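Local coordinates for ancillary protein 1 (Streptococcus pyogenes, PDB 2XI9) that serves as the pilus-presented adhesin of the bacterium, carrying an unusual internal thioester bond required for efficient host cell interaction, at residues 113-121 against 319-327; 136-147 against 239-247. All blocks are in the same frame, centred on the assembly; numbering follows the deposited sequence.

Interaction 1. Residues 113-121 against 319-327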
loop_
_atom_site.group_PDB
_atom_site.type_symbol
_atom_site.label_atom_id
_atom_site.label_comp_id
_atom_site.label_asym_id
_atom_site.label_seq_id
_atom_site.Cartn_x
_atom_site.Cartn_y
_atom_site.Cartn_z
ATOM N N GLU A 113 -7.055 15.780 7.177
ATOM C CA GLU A 113 -6.948 14.656 8.087
ATOM C C GLU A 113 -5.634 13.936 7.835
ATOM O O GLU A 113 -5.241 13.733 6.681
ATOM C CB GLU A 113 -8.119 13.685 7.921
ATOM C CG GLU A 113 -7.959 12.445 8.790
ATOM C CD GLU A 113 -9.190 11.566 8.877
ATOM O OE1 GLU A 113 -9.009 10.394 9.305
ATOM O OE2 GLU A 113 -10.313 12.022 8.525
ATOM N N ASN A 114 -4.954 13.555 8.912
ATOM C CA ASN A 114 -3.681 12.853 8.807
ATOM C C ASN A 114 -3.771 11.645 7.860
ATOM O O ASN A 114 -4.538 10.726 8.109
ATOM C CB ASN A 114 -3.241 12.409 10.190
ATOM C CG ASN A 114 -1.878 11.779 10.215
ATOM O OD1 ASN A 114 -1.076 11.864 9.269
ATOM N ND2 ASN A 114 -1.610 11.108 11.311
ATOM N N PRO A 115 -2.990 11.661 6.763
ATOM C CA PRO A 115 -2.998 10.511 5.844
ATOM C C PRO A 115 -2.262 9.311 6.364
ATOM O O PRO A 115 -2.451 8.214 5.832
ATOM C CB PRO A 115 -2.290 11.028 4.592
ATOM C CG PRO A 115 -1.653 12.311 4.965
ATOM C CD PRO A 115 -2.133 12.759 6.299
ATOM N N ASN A 116 -1.399 9.492 7.366
ATOM C CA ASN A 116 -0.561 8.419 7.823
ATOM C C ASN A 116 -1.070 7.791 9.125
ATOM O O ASN A 116 -0.874 8.323 10.201
ATOM C CB ASN A 116 0.866 8.929 7.963
ATOM C CG ASN A 116 1.342 9.615 6.696
ATOM O OD1 ASN A 116 1.526 10.832 6.664
ATOM N ND2 ASN A 116 1.458 8.842 5.620
ATOM N N LYS A 117 -1.715 6.636 8.982
ATOM C CA LYS A 117 -2.234 5.872 10.074
ATOM C C LYS A 117 -1.602 4.497 9.894
ATOM O O LYS A 117 -1.761 3.879 8.863
ATOM C CB LYS A 117 -3.760 5.852 10.011
ATOM C CG LYS A 117 -4.345 7.274 10.137
ATOM C CD LYS A 117 -5.841 7.331 10.389
ATOM C CE LYS A 117 -6.194 7.287 11.891
ATOM N NZ LYS A 117 -5.510 8.334 12.676
ATOM N N GLU A 118 -0.816 4.075 10.876
ATOM C CA GLU A 118 -0.003 2.870 10.748
ATOM C C GLU A 118 -0.028 2.043 12.019
ATOM O O GLU A 118 -0.278 2.556 13.090
ATOM C CB GLU A 118 1.435 3.241 10.388
ATOM C CG GLU A 118 1.543 4.170 9.180
ATOM C CD GLU A 118 2.986 4.537 8.797
ATOM O OE1 GLU A 118 3.947 4.163 9.516
ATOM O OE2 GLU A 118 3.124 5.240 7.768
ATOM N N ILE A 119 0.245 0.749 11.898
ATOM C CA ILE A 119 0.312 -0.103 13.083
ATOM C C ILE A 119 1.526 0.282 13.912
ATOM O O ILE A 119 2.502 0.844 13.391
ATOM C CB ILE A 119 0.367 -1.589 12.762
ATOM C CG1 ILE A 119 1.557 -1.911 11.821
ATOM C CG2 ILE A 119 -0.990 -2.028 12.156
ATOM C CD1 ILE A 119 1.750 -3.384 11.620
ATOM N N VAL A 120 1.458 -0.051 15.195
ATOM C CA VAL A 120 2.466 0.391 16.140
ATOM C C VAL A 120 3.767 -0.373 15.978
ATOM O O VAL A 120 4.850 0.222 16.101
ATOM C CB VAL A 120 1.916 0.273 17.586
ATOM C CG1 VAL A 120 3.035 0.255 18.621
ATOM C CG2 VAL A 120 0.927 1.413 17.813
ATOM N N GLU A 121 3.665 -1.676 15.690
ATOM C CA GLU A 121 4.842 -2.507 15.444
ATOM C C GLU A 121 5.006 -2.653 13.934
ATOM O O GLU A 121 4.286 -3.408 13.302
ATOM C CB GLU A 121 4.732 -3.879 16.097
ATOM C CG GLU A 121 6.065 -4.612 16.056
ATOM C CD GLU A 121 5.978 -6.066 16.464
ATOM O OE1 GLU A 121 4.972 -6.468 17.099
ATOM O OE2 GLU A 121 6.938 -6.816 16.158
ATOM N N GLU A 319 -8.791 -0.497 13.750
ATOM C CA GLU A 319 -8.640 -0.735 15.177
ATOM C C GLU A 319 -7.175 -0.748 15.637
ATOM O O GLU A 319 -6.885 -0.375 16.767
ATOM C CB GLU A 319 -9.421 -2.003 15.641
ATOM C CG GLU A 319 -9.294 -3.235 14.724
ATOM C CD GLU A 319 -10.193 -3.170 13.446
ATOM O OE1 GLU A 319 -10.689 -2.087 13.098
ATOM O OE2 GLU A 319 -10.443 -4.206 12.807
ATOM N N ASP A 320 -6.255 -1.085 14.735
ATOM C CA ASP A 320 -4.842 -1.259 15.077
ATOM C C ASP A 320 -3.975 -0.130 14.525
ATOM O O ASP A 320 -2.760 -0.108 14.738
ATOM C CB ASP A 320 -4.363 -2.610 14.539
ATOM C CG ASP A 320 -5.266 -3.136 13.439
ATOM O OD1 ASP A 320 -5.448 -2.363 12.473
ATOM O OD2 ASP A 320 -5.824 -4.272 13.559
ATOM N N LEU A 321 -4.600 0.822 13.859
ATOM C CA LEU A 321 -3.875 1.903 13.229
ATOM C C LEU A 321 -3.823 3.053 14.217
ATOM O O LEU A 321 -4.823 3.324 14.898
ATOM C CB LEU A 321 -4.576 2.335 11.941
ATOM C CG LEU A 321 -4.690 1.271 10.847
ATOM C CD1 LEU A 321 -5.326 1.842 9.563
ATOM C CD2 LEU A 321 -3.314 0.731 10.566
ATOM N N VAL A 322 -2.655 3.681 14.318
ATOM C CA VAL A 322 -2.489 4.889 15.152
ATOM C C VAL A 322 -1.967 6.024 14.274
ATOM O O VAL A 322 -1.430 5.797 13.178
ATOM C CB VAL A 322 -1.559 4.634 16.383
ATOM C CG1 VAL A 322 -2.076 3.449 17.224
ATOM C CG2 VAL A 322 -0.126 4.378 15.941
ATOM N N ASP A 323 -2.144 7.251 14.743
ATOM C CA ASP A 323 -1.664 8.422 14.002
ATOM C C ASP A 323 -0.163 8.438 14.010
ATOM O O ASP A 323 0.457 8.340 15.064
ATOM C CB ASP A 323 -2.175 9.724 14.604
ATOM C CG ASP A 323 -3.596 10.024 14.198
ATOM O OD1 ASP A 323 -3.844 10.339 13.014
ATOM O OD2 ASP A 323 -4.463 9.922 15.070
ATOM N N ILE A 324 0.396 8.567 12.820
ATOM C CA ILE A 324 1.810 8.717 12.605
ATOM C C ILE A 324 2.031 10.147 12.179
ATOM O O ILE A 324 1.275 10.687 11.372
ATOM C CB ILE A 324 2.305 7.774 11.499
ATOM C CG1 ILE A 324 2.018 6.318 11.861
ATOM C CG2 ILE A 324 3.807 7.980 11.210
ATOM C CD1 ILE A 324 2.355 5.911 13.249
ATOM N N ILE A 325 3.053 10.792 12.732
ATOM C CA ILE A 325 3.543 12.013 12.133
ATOM C C ILE A 325 4.734 11.567 11.327
ATOM O O ILE A 325 5.823 11.283 11.869
ATOM C CB ILE A 325 3.925 13.085 13.149
ATOM C CG1 ILE A 325 2.775 13.326 14.151
ATOM C CG2 ILE A 325 4.311 14.384 12.414
ATOM C CD1 ILE A 325 1.439 13.653 13.502
ATOM N N ARG A 326 4.531 11.528 10.022
ATOM C CA ARG A 326 5.509 11.009 9.090
ATOM C C ARG A 326 6.367 12.170 8.554
ATOM O O ARG A 326 5.840 13.223 8.143
ATOM C CB ARG A 326 4.764 10.257 7.986
ATOM C CG ARG A 326 5.566 9.236 7.212
ATOM C CD ARG A 326 4.735 8.049 6.678
ATOM N NE ARG A 326 5.308 7.625 5.403
ATOM C CZ ARG A 326 5.244 6.409 4.885
ATOM N NH1 ARG A 326 4.618 5.403 5.508
ATOM N NH2 ARG A 326 5.828 6.198 3.713
HETATM N N MSE A 327 7.689 12.011 8.615
HETATM C CA MSE A 327 8.602 12.928 7.944
HETATM C C MSE A 327 9.535 12.096 7.070
HETATM O O MSE A 327 9.984 11.017 7.479
HETATM C CB MSE A 327 9.380 13.749 8.976
HETATM C CG MSE A 327 10.371 14.741 8.416
HETATM SE SE MSE A 327 11.357 15.589 9.880
HETATM C CE MSE A 327 10.565 17.353 10.001
HETATM O O HOH W 1 1.831 12.330 9.145
HETATM O O HOH W 2 -0.986 -1.223 16.267
#
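Glu118 and Val322 form an antiparallel hydrogen-bonded pair: Glu118 N donates to Val322 O at 2.9 Å, and Val322 N returns a nearly straight bond (172°) to Glu118 O. Lys117 and Asp323 make the adjoining non-hydrogen-bonded pair, and Ile324 N reaches Asn116 O to extend the pairing. The strand directions of 117-119 and 321-327 differ by 125°, well short of the antiparallel limit. Beyond the paired strand, Asn114 closes an Asx turn through its OD1 and the backbone N of Asn116, while its ND2 spans Asp323 OD1 at 2.9 Å and Ile324 O. Amide and carboxylate are nearly coplanar (19°), and the carboxylate offers its anti lone pair. The same oxygen, Asp323 OD1, forms a salt bridge with Lys117 NZ at 2.6 Å; bends at chi3 and chi4 curl the lysine tip back onto it. On the other face of the sheet, Glu118 lies across Ile324, Glu118 CB 3.5 Å from Ile324 CG1, and its OE2 forms a salt bridge with Arg326 NH1 at 2.7 Å. The arginine meets that oxygen in its own guanidinium plane, which stands upright to the carboxylate. Glu118 OE1 is held separately by Arg30 and Tyr32. Strand 117-119 is outermost in the mixed sheet it shares with 321-329 and 26-33, and backbone bonds from Lys117 to Ala193 and from Ile119 to His191 link this sheet to the one ending in strand 189-193.

Interaction 2. Residues 136-147 against 239-247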
loop_
_atom_site.group_PDB
_atom_site.type_symbol
_atom_site.label_atom_id
_atom_site.label_comp_id
_atom_site.label_asym_id
_atom_site.label_seq_id
_atom_site.Cartn_x
_atom_site.Cartn_y
_atom_site.Cartn_z
ATOM N N VAL A 136 -7.812 -21.857 -12.874
ATOM C CA VAL A 136 -7.313 -21.317 -14.133
ATOM C C VAL A 136 -7.857 -19.905 -14.366
ATOM O O VAL A 136 -8.961 -19.511 -13.897
ATOM C CB VAL A 136 -7.617 -22.217 -15.345
ATOM C CG1 VAL A 136 -7.075 -23.647 -15.174
ATOM C CG2 VAL A 136 -9.118 -22.228 -15.670
ATOM N N LEU A 137 -7.043 -19.113 -15.051
ATOM C CA LEU A 137 -7.479 -17.823 -15.551
ATOM C C LEU A 137 -8.272 -18.155 -16.809
ATOM O O LEU A 137 -9.490 -18.000 -16.815
ATOM C CB LEU A 137 -6.283 -16.893 -15.801
ATOM C CG LEU A 137 -6.609 -15.559 -16.481
ATOM C CD1 LEU A 137 -7.728 -14.802 -15.743
ATOM C CD2 LEU A 137 -5.350 -14.715 -16.568
ATOM N N THR A 138 -7.619 -18.674 -17.855
ATOM C CA THR A 138 -8.356 -19.344 -18.928
ATOM C C THR A 138 -7.930 -20.797 -19.071
ATOM O O THR A 138 -8.759 -21.706 -18.963
ATOM C CB THR A 138 -8.236 -18.592 -20.277
ATOM O OG1 THR A 138 -8.616 -17.211 -20.084
ATOM C CG2 THR A 138 -9.123 -19.227 -21.352
ATOM N N THR A 139 -6.649 -21.023 -19.357
ATOM C CA THR A 139 -6.123 -22.393 -19.484
ATOM C C THR A 139 -5.031 -22.727 -18.471
ATOM O O THR A 139 -4.758 -23.884 -18.255
ATOM C CB THR A 139 -5.514 -22.633 -20.879
ATOM O OG1 THR A 139 -4.361 -21.796 -21.005
ATOM C CG2 THR A 139 -6.529 -22.283 -21.991
ATOM N N GLN A 140 -4.372 -21.728 -17.914
ATOM C CA GLN A 140 -3.310 -21.922 -16.945
ATOM C C GLN A 140 -3.733 -21.455 -15.538
ATOM O O GLN A 140 -4.500 -20.526 -15.409
ATOM C CB GLN A 140 -2.063 -21.174 -17.391
ATOM C CG GLN A 140 -1.527 -21.696 -18.742
ATOM C CD GLN A 140 -0.326 -20.925 -19.286
ATOM O OE1 GLN A 140 0.662 -21.534 -19.671
ATOM N NE2 GLN A 140 -0.403 -19.598 -19.312
ATOM N N ASN A 141 -3.186 -22.097 -14.508
ATOM C CA ASN A 141 -3.338 -21.637 -13.121
ATOM C C ASN A 141 -3.024 -20.150 -13.053
ATOM O O ASN A 141 -2.016 -19.717 -13.587
ATOM C CB ASN A 141 -2.417 -22.447 -12.193
ATOM C CG ASN A 141 -2.607 -22.122 -10.730
ATOM O OD1 ASN A 141 -3.665 -21.651 -10.318
ATOM N ND2 ASN A 141 -1.574 -22.398 -9.917
ATOM N N TYR A 142 -3.898 -19.364 -12.434
ATOM C CA TYR A 142 -3.672 -17.926 -12.268
ATOM C C TYR A 142 -2.431 -17.723 -11.408
ATOM O O TYR A 142 -1.611 -16.892 -11.702
ATOM C CB TYR A 142 -4.924 -17.216 -11.679
ATOM C CG TYR A 142 -4.778 -15.730 -11.357
ATOM C CD1 TYR A 142 -4.398 -14.813 -12.350
ATOM C CD2 TYR A 142 -5.008 -15.242 -10.089
ATOM C CE1 TYR A 142 -4.254 -13.477 -12.060
ATOM C CE2 TYR A 142 -4.894 -13.891 -9.783
ATOM C CZ TYR A 142 -4.541 -13.003 -10.789
ATOM O OH TYR A 142 -4.379 -11.666 -10.487
ATOM N N ALA A 143 -2.301 -18.499 -10.340
ATOM C CA ALA A 143 -1.080 -18.524 -9.529
ATOM C C ALA A 143 -0.692 -17.155 -8.900
ATOM O O ALA A 143 0.477 -16.954 -8.531
ATOM C CB ALA A 143 0.082 -19.109 -10.377
ATOM N N LYS A 144 -1.651 -16.246 -8.744
ATOM C CA LYS A 144 -1.434 -14.932 -8.133
ATOM C C LYS A 144 -2.519 -14.628 -7.089
ATOM O O LYS A 144 -2.995 -13.508 -6.975
ATOM C CB LYS A 144 -1.343 -13.830 -9.196
ATOM C CG LYS A 144 -0.273 -14.046 -10.302
ATOM C CD LYS A 144 -0.277 -12.880 -11.243
ATOM C CE LYS A 144 0.556 -13.163 -12.490
ATOM N NZ LYS A 144 0.130 -14.447 -13.180
ATOM N N PHE A 145 -2.829 -15.627 -6.280
ATOM C CA PHE A 145 -3.859 -15.523 -5.251
ATOM C C PHE A 145 -3.181 -14.965 -4.012
ATOM O O PHE A 145 -2.691 -15.701 -3.142
ATOM C CB PHE A 145 -4.457 -16.905 -5.016
ATOM C CG PHE A 145 -5.086 -17.521 -6.228
ATOM C CD1 PHE A 145 -6.299 -17.090 -6.706
ATOM C CD2 PHE A 145 -4.449 -18.559 -6.890
ATOM C CE1 PHE A 145 -6.865 -17.704 -7.845
ATOM C CE2 PHE A 145 -4.981 -19.132 -8.014
ATOM C CZ PHE A 145 -6.186 -18.732 -8.481
ATOM N N TYR A 146 -3.132 -13.646 -3.944
ATOM C CA TYR A 146 -2.419 -12.977 -2.877
ATOM C C TYR A 146 -3.344 -12.568 -1.732
ATOM O O TYR A 146 -4.459 -12.055 -1.972
ATOM C CB TYR A 146 -1.785 -11.709 -3.405
ATOM C CG TYR A 146 -0.938 -11.838 -4.660
ATOM C CD1 TYR A 146 -0.093 -12.928 -4.850
ATOM C CD2 TYR A 146 -0.971 -10.849 -5.643
ATOM C CE1 TYR A 146 0.721 -13.017 -6.017
ATOM C CE2 TYR A 146 -0.158 -10.947 -6.802
ATOM C CZ TYR A 146 0.658 -12.030 -6.978
ATOM O OH TYR A 146 1.466 -12.139 -8.112
ATOM N N TYR A 147 -2.841 -12.723 -0.510
ATOM C CA TYR A 147 -3.569 -12.404 0.703
ATOM C C TYR A 147 -2.696 -11.738 1.746
ATOM O O TYR A 147 -1.475 -11.941 1.767
ATOM C CB TYR A 147 -4.159 -13.662 1.337
ATOM C CG TYR A 147 -5.139 -14.414 0.470
ATOM C CD1 TYR A 147 -4.725 -15.425 -0.368
ATOM C CD2 TYR A 147 -6.507 -14.140 0.549
ATOM C CE1 TYR A 147 -5.614 -16.120 -1.144
ATOM C CE2 TYR A 147 -7.416 -14.830 -0.236
ATOM C CZ TYR A 147 -6.966 -15.812 -1.095
ATOM O OH TYR A 147 -7.868 -16.491 -1.889
ATOM N N THR A 239 -11.988 -16.250 -10.285
ATOM C CA THR A 239 -10.583 -16.066 -10.610
ATOM C C THR A 239 -10.415 -15.035 -11.730
ATOM O O THR A 239 -9.497 -14.234 -11.681
ATOM C CB THR A 239 -9.910 -17.399 -10.947
ATOM O OG1 THR A 239 -9.880 -18.209 -9.755
ATOM C CG2 THR A 239 -8.476 -17.195 -11.443
ATOM N N GLN A 240 -11.304 -15.066 -12.716
ATOM C CA GLN A 240 -11.253 -14.116 -13.825
ATOM C C GLN A 240 -11.490 -12.669 -13.314
ATOM O O GLN A 240 -10.770 -11.748 -13.721
ATOM C CB GLN A 240 -12.202 -14.519 -14.945
ATOM C CG GLN A 240 -11.703 -15.752 -15.723
ATOM C CD GLN A 240 -12.683 -16.355 -16.670
ATOM O OE1 GLN A 240 -13.893 -16.136 -16.575
ATOM N NE2 GLN A 240 -12.164 -17.157 -17.614
ATOM N N LEU A 241 -12.477 -12.460 -12.431
ATOM C CA LEU A 241 -12.663 -11.125 -11.884
ATOM C C LEU A 241 -11.457 -10.702 -11.051
ATOM O O LEU A 241 -11.024 -9.535 -11.125
ATOM C CB LEU A 241 -13.981 -10.959 -11.117
ATOM C CG LEU A 241 -14.331 -9.552 -10.651
ATOM C CD1 LEU A 241 -14.566 -8.639 -11.852
ATOM C CD2 LEU A 241 -15.606 -9.566 -9.682
ATOM N N ARG A 242 -10.894 -11.633 -10.282
ATOM C CA ARG A 242 -9.686 -11.346 -9.513
ATOM C C ARG A 242 -8.541 -10.869 -10.433
ATOM O O ARG A 242 -7.876 -9.887 -10.158
ATOM C CB ARG A 242 -9.281 -12.580 -8.695
ATOM C CG ARG A 242 -8.225 -12.316 -7.616
ATOM C CD ARG A 242 -8.136 -13.493 -6.681
ATOM N NE ARG A 242 -7.233 -13.222 -5.555
ATOM C CZ ARG A 242 -7.243 -13.868 -4.408
ATOM N NH1 ARG A 242 -8.109 -14.853 -4.184
ATOM N NH2 ARG A 242 -6.347 -13.531 -3.486
ATOM N N ALA A 243 -8.304 -11.594 -11.515
ATOM C CA ALA A 243 -7.285 -11.224 -12.467
ATOM C C ALA A 243 -7.554 -9.863 -13.113
ATOM O O ALA A 243 -6.643 -9.058 -13.231
ATOM C CB ALA A 243 -7.131 -12.264 -13.520
ATOM N N ALA A 244 -8.796 -9.626 -13.525
ATOM C CA ALA A 244 -9.168 -8.373 -14.156
ATOM C C ALA A 244 -8.886 -7.240 -13.186
ATOM O O ALA A 244 -8.418 -6.195 -13.605
ATOM C CB ALA A 244 -10.653 -8.407 -14.584
ATOM N N THR A 245 -9.197 -7.452 -11.885
ATOM C CA THR A 245 -8.952 -6.475 -10.815
ATOM C C THR A 245 -7.448 -6.215 -10.699
ATOM O O THR A 245 -7.019 -5.057 -10.592
ATOM C CB THR A 245 -9.603 -6.918 -9.407
ATOM O OG1 THR A 245 -10.988 -7.329 -9.605
ATOM C CG2 THR A 245 -9.567 -5.803 -8.390
ATOM N N GLN A 246 -6.646 -7.275 -10.722
ATOM C CA GLN A 246 -5.206 -7.120 -10.596
ATOM C C GLN A 246 -4.650 -6.293 -11.763
ATOM O O GLN A 246 -3.793 -5.429 -11.578
ATOM C CB GLN A 246 -4.523 -8.496 -10.558
ATOM C CG GLN A 246 -2.975 -8.453 -10.423
ATOM C CD GLN A 246 -2.492 -7.804 -9.148
ATOM O OE1 GLN A 246 -2.372 -8.469 -8.128
ATOM N NE2 GLN A 246 -2.146 -6.520 -9.215
ATOM N N LEU A 247 -5.108 -6.601 -12.961
ATOM C CA LEU A 247 -4.617 -5.891 -14.162
ATOM C C LEU A 247 -5.079 -4.420 -14.147
ATOM O O LEU A 247 -4.358 -3.562 -14.557
ATOM C CB LEU A 247 -5.069 -6.618 -15.433
ATOM C CG LEU A 247 -4.654 -5.983 -16.766
ATOM C CD1 LEU A 247 -3.133 -5.936 -16.826
ATOM C CD2 LEU A 247 -5.288 -6.738 -17.987
HETATM O O HOH W 3 -3.652 -11.044 -7.890
HETATM O O HOH W 4 -4.903 -11.453 -5.426
#
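Arg242 projects from helix 238-253 of the thioester domain into an aromatic cluster, the helix packing against a loop that runs into strand 146-149. CG lies opposite the backbone N (chi1 -167°) and the chain stays extended to NE, carrying the guanidinium to Tyr147. The two planes stand 84° apart: NH2 lies over one ring face, CZ is 4.5 Å from the ring centroid in an off-centre cation-pi contact, and NH1 gives Tyr147 OH a 2.8 Å bond at 167°. Glu133 also bonds this hydroxyl. NH2 makes a weak bond to Tyr146 O, while Phe145 CA sits over one guanidinium face and the Phe145 ring, nearly upright to it, presents its edge to NH1. Tyr142 passes Thr239 in the opposite sense, its CB 3.6 Å from Thr239 CG2, and its ring meets Ala243 obliquely. Leu137 CD1 presses on Ala243 CB at 3.4 Å, unusually tight for carbons. Gln240 NE2 bonds Leu137 O at 2.9 Å, nearly along the C=O axis. Gln246, whose NE2 is bonded to Cys160 O, crosses Tyr142 at about a right angle. One water joins their polar ends, 2.8 Å from Tyr142 OH, 2.9 Å from Gln246 OE1 and 2.7 Å from Lys144 O.

In the fold
Interactions 1 and 2 lie on opposite sides of the chain's centre, their centres 32 Å apart and their nearest atoms about 13 Å apart. Along the sequence, 136-147 and 239-247 both fall within the loop closed by interaction 1. The two contacts share no helix or strand. Interaction 1 is partly buried and joins strand to strand by backbone and side-chain hydrogen bonds in equal number, with two salt bridges between the segments, Lys117 with Asp323 and Glu118 with Arg326. Interaction 2 is buried and sets a helix against a loop and strand start; one arginine is matched by a tyrosine's ring and hydroxyl and, weakly, by a backbone carbonyl, and apolar contacts and water complete the packing.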